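PDB 7KSF: Protease/Reverse transcriptase/ribonuclease H from Eastern chimpanzee simian foamy virus, which probably combines an aspartic protease with reverse transcriptase and ribonuclease H activities in a single foamy virus polyprotein chain that serves viral maturation and reverse transcription. Local coordinates for residues A[8-16]-A[28-36]; A[185-196]-A[267-278]. The protein carries 1 engineered substitution. All blocks are in the same frame, centred on the assembly; numbering follows the deposited sequence.

How the interactions relate
Both contacts lie on the same side of the chain's centre, yet they belong to different enzymes of one polyprotein and hold separate elements. Interaction 1 pins the tip of a protease hairpin to the 3-10 segment that follows strand 26-29; it is small, burying 379 Å², only partly covered, and centres on one aromatic ring and one lysine. Interaction 2 buries 933 Å² in the reverse transcriptase and joins strands through the backbone, with mostly buried aromatic packing on one face of its sheet. Their centres stand about 21 Å apart, but the two regions touch where Leu16 CD1 packs on Gly185 CA at 3.5 Å, bringing protease and polymerase portions together.

Interaction 1: A[8-16]-A[28-36]; sequences AEIKGTKLL and IPESFLEDE
Lys11 and Phe32 mark the closest approach of the two backbones, with their CA atoms 7.8 Å apart, so side chains must bridge the gap. The first segment is a β-hairpin of the retroviral-type aspartic protease fold: strands 8-9 and 14-16 are tied by backbone bonds between Ala8 and Leu15, and the loop 10-13 leans over the 3-10 turn 30-32 that follows strand 26-29. Phe32 is the main point of contact. Its ring lies between Ser31 OG over one face and Ile10 CG2 over the opposite one, the methyl making a CH-pi contact 4.1 Å from the ring centroid. The longer branch of Ile10 runs toward the base of the ring: CG1 points away from the backbone N (chi1 166°), which carries CD1 to Phe32 CG at 3.8 Å and on to Ile28 CG2 at 4.0 Å. At the ring's edge, near its plane, sit Thr13 OG1 and the aliphatic CD of Lys11. Deeper in, Leu15 CD2 abuts Pro29 CG at 3.6 Å, and both residues also pack on Ile79 of strand 79-81. Lys11, extended beyond CG, runs antiparallel to the Phe32 side chain and spends its ammonium group on two acceptors. Phe32 O receives one bond from NZ in the carbonyl plane, at 3.2 Å, so that the lysine links the hairpin loop to the last carbonyl of the 3-10 segment. Asp35 adds a more distant negative charge nearby. The other acceptor is Glu36, bent at chi2 and resting on Tyr56 and Val58, whose OE2 offers its anti lone pair to Lys11 NZ in a salt bridge of 2.8 Å.

Interaction 2: A[185-196]-A[267-278]; sequences GVLTPQNSTMNT and AFTWQGKQYCWT
Thr278 grips the start of segment 185-196 twice: its backbone N donates to Val186 O at 2.7 Å, and its hydroxyl donates to Gly185 O at 2.8 Å, meeting that carbonyl almost head-on (C=O...donor angle 161°). Gly185, with positive phi, closes helix 171-184 in a Schellman motif, so the threonine holds the chain just where it leaves the helix. Two residues further along, Thr188 and Cys276 form an antiparallel hydrogen-bonded pair, Thr188 N to Cys276 O and Cys276 N to Thr188 O both at 2.8 Å. Beyond them the pairing fades, and Gln190 N reaches Gln274 O only weakly, at 3.4 Å. These bonds add strand 187-189 to the hairpin 268-270/273-277, whose type I' turn runs from Trp270 to Lys273. The result is a three-stranded antiparallel sheet of the reverse transcriptase with 273-277 in the middle, probably in its fingers region. Leu187 and Trp277 share one face of this sheet. With CG anti to the carbonyl carbon (chi1 -69°), the Leu187 side chain can reach across to Trp277, its CD2 over the indole, 3.8 Å from the centroid of the five-membered ring and 17° off its normal. The same methyl meets the edge of Phe268, CD2 to CZ at 3.6 Å. Val186 CG1 approaches Trp277 obliquely, while the indole also meets the ring of Trp254. Further along that face, Pro189 CB packs on Tyr275 CE2. On the opposite face the Thr188 methyl lies against Cys276 CB, and the cysteine sulfur touches Gln190 CB. Ser192 OG accepts from Met194 N in an ST turn and also bonds to Trp264 O. Beside this turn, Ser192 CB rests on Ala267 CB at 3.4 Å.

Interaction 1: A[8-16]-A[28-36]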
loop_
_atom_site.group_PDB
_atom_site.type_symbol
_atom_site.label_atom_id
_atom_site.label_comp_id
_atom_site.label_asym_id
_atom_site.label_seq_id
_atom_site.Cartn_x
_atom_site.Cartn_y
_atom_site.Cartn_z
ATOM N N ALA A 8 -20.298 -33.278 -8.154
ATOM C CA ALA A 8 -21.408 -34.201 -7.965
ATOM C C ALA A 8 -22.615 -33.718 -8.751
ATOM O O ALA A 8 -22.846 -32.514 -8.877
ATOM C CB ALA A 8 -21.766 -34.341 -6.481
ATOM N N GLU A 9 -23.386 -34.671 -9.268
ATOM C CA GLU A 9 -24.644 -34.392 -9.950
ATOM C C GLU A 9 -25.774 -35.114 -9.224
ATOM O O GLU A 9 -25.665 -36.311 -8.936
ATOM C CB GLU A 9 -24.586 -34.833 -11.416
ATOM C CG GLU A 9 -25.925 -34.812 -12.125
ATOM C CD GLU A 9 -25.838 -35.347 -13.539
ATOM O OE1 GLU A 9 -24.761 -35.221 -14.159
ATOM O OE2 GLU A 9 -26.845 -35.906 -14.022
ATOM N N ILE A 10 -26.859 -34.394 -8.930
ATOM C CA ILE A 10 -27.997 -34.944 -8.197
ATOM C C ILE A 10 -29.182 -35.201 -9.128
ATOM O O ILE A 10 -29.612 -36.344 -9.297
ATOM C CB ILE A 10 -28.393 -34.039 -7.005
ATOM C CG1 ILE A 10 -29.770 -34.433 -6.465
ATOM C CG2 ILE A 10 -28.357 -32.574 -7.396
ATOM C CD1 ILE A 10 -30.182 -33.678 -5.207
ATOM N N LYS A 11 -29.724 -34.145 -9.747
ATOM C CA LYS A 11 -30.823 -34.257 -10.708
ATOM C C LYS A 11 -30.423 -33.530 -11.997
ATOM O O LYS A 11 -31.000 -32.500 -12.359
ATOM C CB LYS A 11 -32.122 -33.696 -10.140
ATOM C CG LYS A 11 -32.750 -34.536 -9.042
ATOM C CD LYS A 11 -34.118 -33.991 -8.648
ATOM C CE LYS A 11 -34.786 -34.872 -7.605
ATOM N NZ LYS A 11 -36.141 -34.367 -7.260
ATOM N N GLY A 12 -29.427 -34.075 -12.696
ATOM C CA GLY A 12 -28.966 -33.485 -13.935
ATOM C C GLY A 12 -28.045 -32.300 -13.735
ATOM O O GLY A 12 -26.999 -32.203 -14.382
ATOM N N THR A 13 -28.423 -31.393 -12.839
ATOM C CA THR A 13 -27.630 -30.200 -12.583
ATOM C C THR A 13 -26.412 -30.548 -11.736
ATOM O O THR A 13 -26.542 -31.155 -10.671
ATOM C CB THR A 13 -28.480 -29.140 -11.884
ATOM O OG1 THR A 13 -29.083 -29.703 -10.711
ATOM C CG2 THR A 13 -29.573 -28.633 -12.816
ATOM N N LYS A 14 -25.231 -30.171 -12.219
ATOM C CA LYS A 14 -24.011 -30.426 -11.463
ATOM C C LYS A 14 -23.998 -29.595 -10.189
ATOM O O LYS A 14 -24.563 -28.501 -10.124
ATOM C CB LYS A 14 -22.775 -30.105 -12.307
ATOM C CG LYS A 14 -22.670 -30.882 -13.608
ATOM C CD LYS A 14 -21.503 -30.382 -14.446
ATOM C CE LYS A 14 -21.423 -31.115 -15.778
ATOM N NZ LYS A 14 -20.368 -30.551 -16.668
ATOM N N LEU A 15 -23.340 -30.127 -9.163
ATOM C CA LEU A 15 -23.233 -29.445 -7.883
ATOM C C LEU A 15 -21.933 -29.885 -7.221
ATOM O O LEU A 15 -21.111 -30.582 -7.824
ATOM C CB LEU A 15 -24.468 -29.731 -7.019
ATOM C CG LEU A 15 -24.832 -28.682 -5.963
ATOM C CD1 LEU A 15 -24.969 -27.309 -6.597
ATOM C CD2 LEU A 15 -26.108 -29.071 -5.241
ATOM N N LEU A 16 -21.742 -29.470 -5.973
ATOM C CA LEU A 16 -20.541 -29.797 -5.222
ATOM C C LEU A 16 -20.927 -30.376 -3.872
ATOM O O LEU A 16 -21.902 -29.945 -3.255
ATOM C CB LEU A 16 -19.657 -28.563 -5.024
ATOM C CG LEU A 16 -19.164 -27.859 -6.289
ATOM C CD1 LEU A 16 -18.280 -26.697 -5.900
ATOM C CD2 LEU A 16 -18.416 -28.821 -7.201
ATOM N N ILE A 28 -29.065 -31.553 1.813
ATOM C CA ILE A 28 -29.244 -31.362 0.376
ATOM C C ILE A 28 -29.920 -30.013 0.165
ATOM O O ILE A 28 -30.774 -29.628 0.978
ATOM C CB ILE A 28 -30.054 -32.520 -0.234
ATOM C CG1 ILE A 28 -29.154 -33.745 -0.430
ATOM C CG2 ILE A 28 -30.738 -32.103 -1.546
ATOM C CD1 ILE A 28 -29.799 -34.880 -1.216
ATOM N N PRO A 29 -29.532 -29.237 -0.855
ATOM C CA PRO A 29 -30.247 -27.986 -1.141
ATOM C C PRO A 29 -31.754 -28.199 -1.209
ATOM O O PRO A 29 -32.238 -29.196 -1.748
ATOM C CB PRO A 29 -29.677 -27.557 -2.495
ATOM C CG PRO A 29 -28.299 -28.107 -2.489
ATOM C CD PRO A 29 -28.329 -29.388 -1.692
ATOM N N GLU A 30 -32.491 -27.229 -0.657
ATOM C CA GLU A 30 -33.927 -27.394 -0.437
ATOM C C GLU A 30 -34.703 -27.570 -1.738
ATOM O O GLU A 30 -35.726 -28.267 -1.756
ATOM C CB GLU A 30 -34.470 -26.188 0.341
ATOM C CG GLU A 30 -33.961 -26.077 1.773
ATOM C CD GLU A 30 -34.466 -24.829 2.478
ATOM O OE1 GLU A 30 -35.053 -23.963 1.799
ATOM O OE2 GLU A 30 -34.270 -24.714 3.709
ATOM N N SER A 31 -34.245 -26.953 -2.831
ATOM C CA SER A 31 -35.036 -26.906 -4.056
ATOM C C SER A 31 -35.186 -28.264 -4.732
ATOM O O SER A 31 -36.013 -28.392 -5.643
ATOM C CB SER A 31 -34.417 -25.918 -5.041
ATOM O OG SER A 31 -33.216 -26.435 -5.585
ATOM N N PHE A 32 -34.417 -29.271 -4.323
ATOM C CA PHE A 32 -34.513 -30.599 -4.912
ATOM C C PHE A 32 -35.419 -31.539 -4.131
ATOM O O PHE A 32 -35.797 -32.589 -4.664
ATOM C CB PHE A 32 -33.125 -31.236 -5.030
ATOM C CG PHE A 32 -32.215 -30.529 -5.987
ATOM C CD1 PHE A 32 -32.339 -30.717 -7.353
ATOM C CD2 PHE A 32 -31.224 -29.685 -5.519
ATOM C CE1 PHE A 32 -31.496 -30.070 -8.234
ATOM C CE2 PHE A 32 -30.378 -29.037 -6.392
ATOM C CZ PHE A 32 -30.514 -29.230 -7.752
ATOM N N LEU A 33 -35.776 -31.201 -2.894
ATOM C CA LEU A 33 -36.530 -32.100 -2.033
ATOM C C LEU A 33 -38.013 -31.748 -1.961
ATOM O O LEU A 33 -38.721 -32.276 -1.103
ATOM C CB LEU A 33 -35.921 -32.107 -0.631
ATOM C CG LEU A 33 -34.415 -32.375 -0.597
ATOM C CD1 LEU A 33 -33.933 -32.449 0.836
ATOM C CD2 LEU A 33 -34.073 -33.653 -1.347
ATOM N N GLU A 34 -38.493 -30.871 -2.846
ATOM C CA GLU A 34 -39.911 -30.531 -2.850
ATOM C C GLU A 34 -40.740 -31.654 -3.461
ATOM O O GLU A 34 -41.724 -32.108 -2.866
ATOM C CB GLU A 34 -40.128 -29.221 -3.603
ATOM C CG GLU A 34 -39.420 -28.033 -2.976
ATOM C CD GLU A 34 -39.410 -26.815 -3.874
ATOM O OE1 GLU A 34 -39.836 -26.927 -5.045
ATOM O OE2 GLU A 34 -38.971 -25.742 -3.411
ATOM N N ASP A 35 -40.351 -32.116 -4.652
ATOM C CA ASP A 35 -41.087 -33.184 -5.319
ATOM C C ASP A 35 -41.016 -34.497 -4.551
ATOM O O ASP A 35 -41.956 -35.298 -4.608
ATOM C CB ASP A 35 -40.548 -33.383 -6.737
ATOM C CG ASP A 35 -40.464 -32.087 -7.518
ATOM O OD1 ASP A 35 -41.297 -31.190 -7.270
ATOM O OD2 ASP A 35 -39.565 -31.967 -8.377
ATOM N N GLU A 36 -39.917 -34.740 -3.841
ATOM C CA GLU A 36 -39.718 -36.023 -3.185
ATOM C C GLU A 36 -40.634 -36.163 -1.973
ATOM O O GLU A 36 -40.945 -35.192 -1.280
ATOM C CB GLU A 36 -38.259 -36.185 -2.757
ATOM C CG GLU A 36 -37.260 -36.062 -3.898
ATOM C CD GLU A 36 -37.520 -37.047 -5.024
ATOM O OE1 GLU A 36 -37.959 -38.183 -4.744
ATOM O OE2 GLU A 36 -37.286 -36.681 -6.194
#

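Interaction 2: A[185-196]-A[267-278]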
loop_
_atom_site.group_PDB
_atom_site.type_symbol
_atom_site.label_atom_id
_atom_site.label_comp_id
_atom_site.label_asym_id
_atom_site.label_seq_id
_atom_site.Cartn_x
_atom_site.Cartn_y
_atom_site.Cartn_z
ATOM N N GLY A 185 -15.223 -24.176 -6.918
ATOM C CA GLY A 185 -16.623 -23.886 -7.130
ATOM C C GLY A 185 -16.987 -22.424 -7.060
ATOM O O GLY A 185 -18.179 -22.099 -7.059
ATOM N N VAL A 186 -15.999 -21.529 -6.992
ATOM C CA VAL A 186 -16.292 -20.103 -7.018
ATOM C C VAL A 186 -16.916 -19.715 -8.352
ATOM O O VAL A 186 -17.795 -18.849 -8.409
ATOM C CB VAL A 186 -15.011 -19.297 -6.727
ATOM C CG1 VAL A 186 -15.336 -17.825 -6.530
ATOM C CG2 VAL A 186 -14.310 -19.863 -5.505
ATOM N N LEU A 187 -16.485 -20.353 -9.437
ATOM C CA LEU A 187 -17.068 -20.156 -10.754
ATOM C C LEU A 187 -17.829 -21.403 -11.173
ATOM O O LEU A 187 -17.366 -22.528 -10.960
ATOM C CB LEU A 187 -15.997 -19.844 -11.797
ATOM C CG LEU A 187 -15.313 -18.491 -11.653
ATOM C CD1 LEU A 187 -14.279 -18.341 -12.743
ATOM C CD2 LEU A 187 -16.335 -17.371 -11.723
ATOM N N THR A 188 -18.995 -21.196 -11.777
ATOM C CA THR A 188 -19.802 -22.287 -12.282
ATOM C C THR A 188 -20.101 -22.072 -13.758
ATOM O O THR A 188 -20.449 -20.958 -14.167
ATOM C CB THR A 188 -21.120 -22.423 -11.511
ATOM O OG1 THR A 188 -22.013 -23.273 -12.238
ATOM C CG2 THR A 188 -21.764 -21.060 -11.302
ATOM N N PRO A 189 -19.971 -23.109 -14.581
ATOM C CA PRO A 189 -20.305 -22.976 -16.006
ATOM C C PRO A 189 -21.814 -22.895 -16.191
ATOM O O PRO A 189 -22.541 -23.842 -15.884
ATOM C CB PRO A 189 -19.718 -24.245 -16.629
ATOM C CG PRO A 189 -19.701 -25.233 -15.511
ATOM C CD PRO A 189 -19.456 -24.448 -14.252
ATOM N N GLN A 190 -22.281 -21.752 -16.691
ATOM C CA GLN A 190 -23.710 -21.528 -16.861
ATOM C C GLN A 190 -23.920 -20.370 -17.823
ATOM O O GLN A 190 -23.360 -19.286 -17.627
ATOM C CB GLN A 190 -24.381 -21.242 -15.510
ATOM C CG GLN A 190 -25.863 -20.911 -15.593
ATOM C CD GLN A 190 -26.499 -20.714 -14.228
ATOM O OE1 GLN A 190 -26.024 -21.244 -13.223
ATOM N NE2 GLN A 190 -27.578 -19.944 -14.188
ATOM N N ASN A 191 -24.715 -20.607 -18.864
ATOM C CA ASN A 191 -25.119 -19.540 -19.762
ATOM C C ASN A 191 -26.037 -18.564 -19.040
ATOM O O ASN A 191 -26.634 -18.876 -18.005
ATOM C CB ASN A 191 -25.827 -20.106 -20.991
ATOM C CG ASN A 191 -24.910 -20.928 -21.863
ATOM O OD1 ASN A 191 -23.962 -21.545 -21.381
ATOM N ND2 ASN A 191 -25.187 -20.935 -23.159
ATOM N N SER A 192 -26.160 -17.369 -19.602
ATOM C CA SER A 192 -26.942 -16.328 -18.955
ATOM C C SER A 192 -27.320 -15.283 -19.990
ATOM O O SER A 192 -26.823 -15.287 -21.118
ATOM C CB SER A 192 -26.169 -15.696 -17.796
ATOM O OG SER A 192 -26.677 -14.412 -17.476
ATOM N N THR A 193 -28.222 -14.390 -19.581
ATOM C CA THR A 193 -28.611 -13.280 -20.441
ATOM C C THR A 193 -27.558 -12.180 -20.433
ATOM O O THR A 193 -27.229 -11.627 -21.488
ATOM C CB THR A 193 -29.964 -12.725 -19.991
ATOM O OG1 THR A 193 -30.928 -13.785 -19.950
ATOM C CG2 THR A 193 -30.442 -11.637 -20.942
ATOM N N MET A 194 -27.013 -11.863 -19.263
ATOM C CA MET A 194 -26.043 -10.788 -19.119
ATOM C C MET A 194 -24.633 -11.300 -19.377
ATOM O O MET A 194 -24.306 -12.446 -19.061
ATOM C CB MET A 194 -26.125 -10.178 -17.718
ATOM C CG MET A 194 -25.184 -9.009 -17.494
ATOM S SD MET A 194 -25.376 -7.757 -18.777
ATOM C CE MET A 194 -24.148 -6.550 -18.283
ATOM N N ASN A 195 -23.800 -10.442 -19.960
ATOM C CA ASN A 195 -22.386 -10.728 -20.142
ATOM C C ASN A 195 -21.585 -9.485 -19.795
ATOM O O ASN A 195 -22.007 -8.362 -20.087
ATOM C CB ASN A 195 -22.072 -11.159 -21.575
ATOM C CG ASN A 195 -20.695 -11.766 -21.707
ATOM O OD1 ASN A 195 -20.536 -12.982 -21.618
ATOM N ND2 ASN A 195 -19.688 -10.924 -21.913
ATOM N N THR A 196 -20.423 -9.691 -19.178
ATOM C CA THR A 196 -19.582 -8.616 -18.688
ATOM C C THR A 196 -18.217 -8.651 -19.364
ATOM O O THR A 196 -17.622 -9.726 -19.495
ATOM C CB THR A 196 -19.407 -8.723 -17.161
ATOM O OG1 THR A 196 -20.625 -8.346 -16.508
ATOM C CG2 THR A 196 -18.281 -7.825 -16.673
ATOM N N ALA A 267 -22.536 -13.129 -15.078
ATOM C CA ALA A 267 -21.948 -13.968 -16.109
ATOM C C ALA A 267 -20.938 -13.197 -16.952
ATOM O O ALA A 267 -21.046 -11.982 -17.144
ATOM C CB ALA A 267 -23.037 -14.551 -17.009
ATOM N N PHE A 268 -19.950 -13.932 -17.457
ATOM C CA PHE A 268 -18.885 -13.394 -18.289
ATOM C C PHE A 268 -18.408 -14.491 -19.234
ATOM O O PHE A 268 -18.566 -15.684 -18.963
ATOM C CB PHE A 268 -17.719 -12.868 -17.445
ATOM C CG PHE A 268 -17.082 -13.913 -16.576
ATOM C CD1 PHE A 268 -17.606 -14.207 -15.329
ATOM C CD2 PHE A 268 -15.961 -14.599 -17.007
ATOM C CE1 PHE A 268 -17.023 -15.171 -14.529
ATOM C CE2 PHE A 268 -15.373 -15.563 -16.212
ATOM C CZ PHE A 268 -15.906 -15.848 -14.971
ATOM N N THR A 269 -17.813 -14.075 -20.348
ATOM C CA THR A 269 -17.372 -14.986 -21.397
ATOM C C THR A 269 -15.851 -15.079 -21.384
ATOM O O THR A 269 -15.161 -14.060 -21.502
ATOM C CB THR A 269 -17.867 -14.529 -22.769
ATOM O OG1 THR A 269 -19.300 -14.526 -22.790
ATOM C CG2 THR A 269 -17.354 -15.461 -23.855
ATOM N N TRP A 270 -15.335 -16.301 -21.252
ATOM C CA TRP A 270 -13.900 -16.562 -21.261
ATOM C C TRP A 270 -13.616 -17.709 -22.220
ATOM O O TRP A 270 -14.126 -18.819 -22.030
ATOM C CB TRP A 270 -13.388 -16.892 -19.854
ATOM C CG TRP A 270 -11.989 -17.438 -19.823
ATOM C CD1 TRP A 270 -11.625 -18.753 -19.761
ATOM C CD2 TRP A 270 -10.770 -16.687 -19.844
ATOM N NE1 TRP A 270 -10.255 -18.865 -19.747
ATOM C CE2 TRP A 270 -9.707 -17.610 -19.797
ATOM C CE3 TRP A 270 -10.475 -15.322 -19.900
ATOM C CZ2 TRP A 270 -8.373 -17.213 -19.805
ATOM C CZ3 TRP A 270 -9.152 -14.929 -19.907
ATOM C CH2 TRP A 270 -8.117 -15.872 -19.860
ATOM N N GLN A 271 -12.805 -17.437 -23.244
ATOM C CA GLN A 271 -12.418 -18.428 -24.244
ATOM C C GLN A 271 -13.646 -19.076 -24.886
ATOM O O GLN A 271 -13.732 -20.297 -25.032
ATOM C CB GLN A 271 -11.492 -19.485 -23.636
ATOM C CG GLN A 271 -10.168 -18.920 -23.163
ATOM C CD GLN A 271 -9.440 -18.177 -24.262
ATOM O OE1 GLN A 271 -8.908 -17.091 -24.041
ATOM N NE2 GLN A 271 -9.406 -18.766 -25.454
ATOM N N GLY A 272 -14.605 -18.236 -25.271
ATOM C CA GLY A 272 -15.812 -18.721 -25.909
ATOM C C GLY A 272 -16.723 -19.544 -25.027
ATOM O O GLY A 272 -17.641 -20.190 -25.542
ATOM N N LYS A 273 -16.500 -19.534 -23.715
ATOM C CA LYS A 273 -17.321 -20.278 -22.772
ATOM C C LYS A 273 -17.793 -19.327 -21.684
ATOM O O LYS A 273 -17.003 -18.529 -21.172
ATOM C CB LYS A 273 -16.539 -21.451 -22.172
ATOM C CG LYS A 273 -17.355 -22.334 -21.265
ATOM C CD LYS A 273 -16.590 -23.589 -20.901
ATOM C CE LYS A 273 -17.354 -24.414 -19.880
ATOM N NZ LYS A 273 -16.586 -25.613 -19.448
ATOM N N GLN A 274 -19.077 -19.403 -21.349
ATOM C CA GLN A 274 -19.689 -18.488 -20.398
ATOM C C GLN A 274 -19.676 -19.103 -19.006
ATOM O O GLN A 274 -20.041 -20.271 -18.835
ATOM C CB GLN A 274 -21.118 -18.155 -20.830
ATOM C CG GLN A 274 -21.771 -17.015 -20.070
ATOM C CD GLN A 274 -23.103 -16.603 -20.674
ATOM O OE1 GLN A 274 -23.799 -15.733 -20.146
ATOM N NE2 GLN A 274 -23.466 -17.225 -21.790
ATOM N N TYR A 275 -19.249 -18.325 -18.019
ATOM C CA TYR A 275 -19.191 -18.766 -16.633
ATOM C C TYR A 275 -20.000 -17.817 -15.757
ATOM O O TYR A 275 -20.404 -16.734 -16.182
ATOM C CB TYR A 275 -17.745 -18.848 -16.132
ATOM C CG TYR A 275 -16.953 -19.993 -16.723
ATOM C CD1 TYR A 275 -16.014 -19.771 -17.724
ATOM C CD2 TYR A 275 -17.145 -21.296 -16.285
ATOM C CE1 TYR A 275 -15.283 -20.815 -18.267
ATOM C CE2 TYR A 275 -16.423 -22.347 -16.824
ATOM C CZ TYR A 275 -15.494 -22.100 -17.813
ATOM O OH TYR A 275 -14.772 -23.142 -18.350
ATOM N N CYS A 276 -20.236 -18.238 -14.515
ATOM C CA CYS A 276 -20.982 -17.439 -13.555
ATOM C C CYS A 276 -20.317 -17.531 -12.188
ATOM O O CYS A 276 -19.580 -18.476 -11.894
ATOM C CB CYS A 276 -22.447 -17.887 -13.466
ATOM S SG CYS A 276 -23.407 -17.577 -14.962
ATOM N N TRP A 277 -20.591 -16.533 -11.352
ATOM C CA TRP A 277 -19.984 -16.431 -10.032
ATOM C C TRP A 277 -20.882 -17.064 -8.980
ATOM O O TRP A 277 -22.071 -16.739 -8.890
ATOM C CB TRP A 277 -19.709 -14.971 -9.669
ATOM C CG TRP A 277 -18.536 -14.384 -10.373
ATOM C CD1 TRP A 277 -18.537 -13.759 -11.584
ATOM C CD2 TRP A 277 -17.183 -14.357 -9.907
ATOM N NE1 TRP A 277 -17.266 -13.347 -11.904
ATOM C CE2 TRP A 277 -16.417 -13.703 -10.890
ATOM C CE3 TRP A 277 -16.545 -14.826 -8.754
ATOM C CZ2 TRP A 277 -15.045 -13.503 -10.756
ATOM C CZ3 TRP A 277 -15.183 -14.627 -8.624
ATOM C CH2 TRP A 277 -14.449 -13.971 -9.619
ATOM N N THR A 278 -20.306 -17.966 -8.184
ATOM C CA THR A 278 -21.001 -18.489 -7.014
ATOM C C THR A 278 -20.944 -17.510 -5.849
ATOM O O THR A 278 -21.888 -17.438 -5.054
ATOM C CB THR A 278 -20.391 -19.832 -6.601
ATOM O OG1 THR A 278 -20.509 -20.764 -7.682
ATOM C CG2 THR A 278 -21.094 -20.396 -5.376
#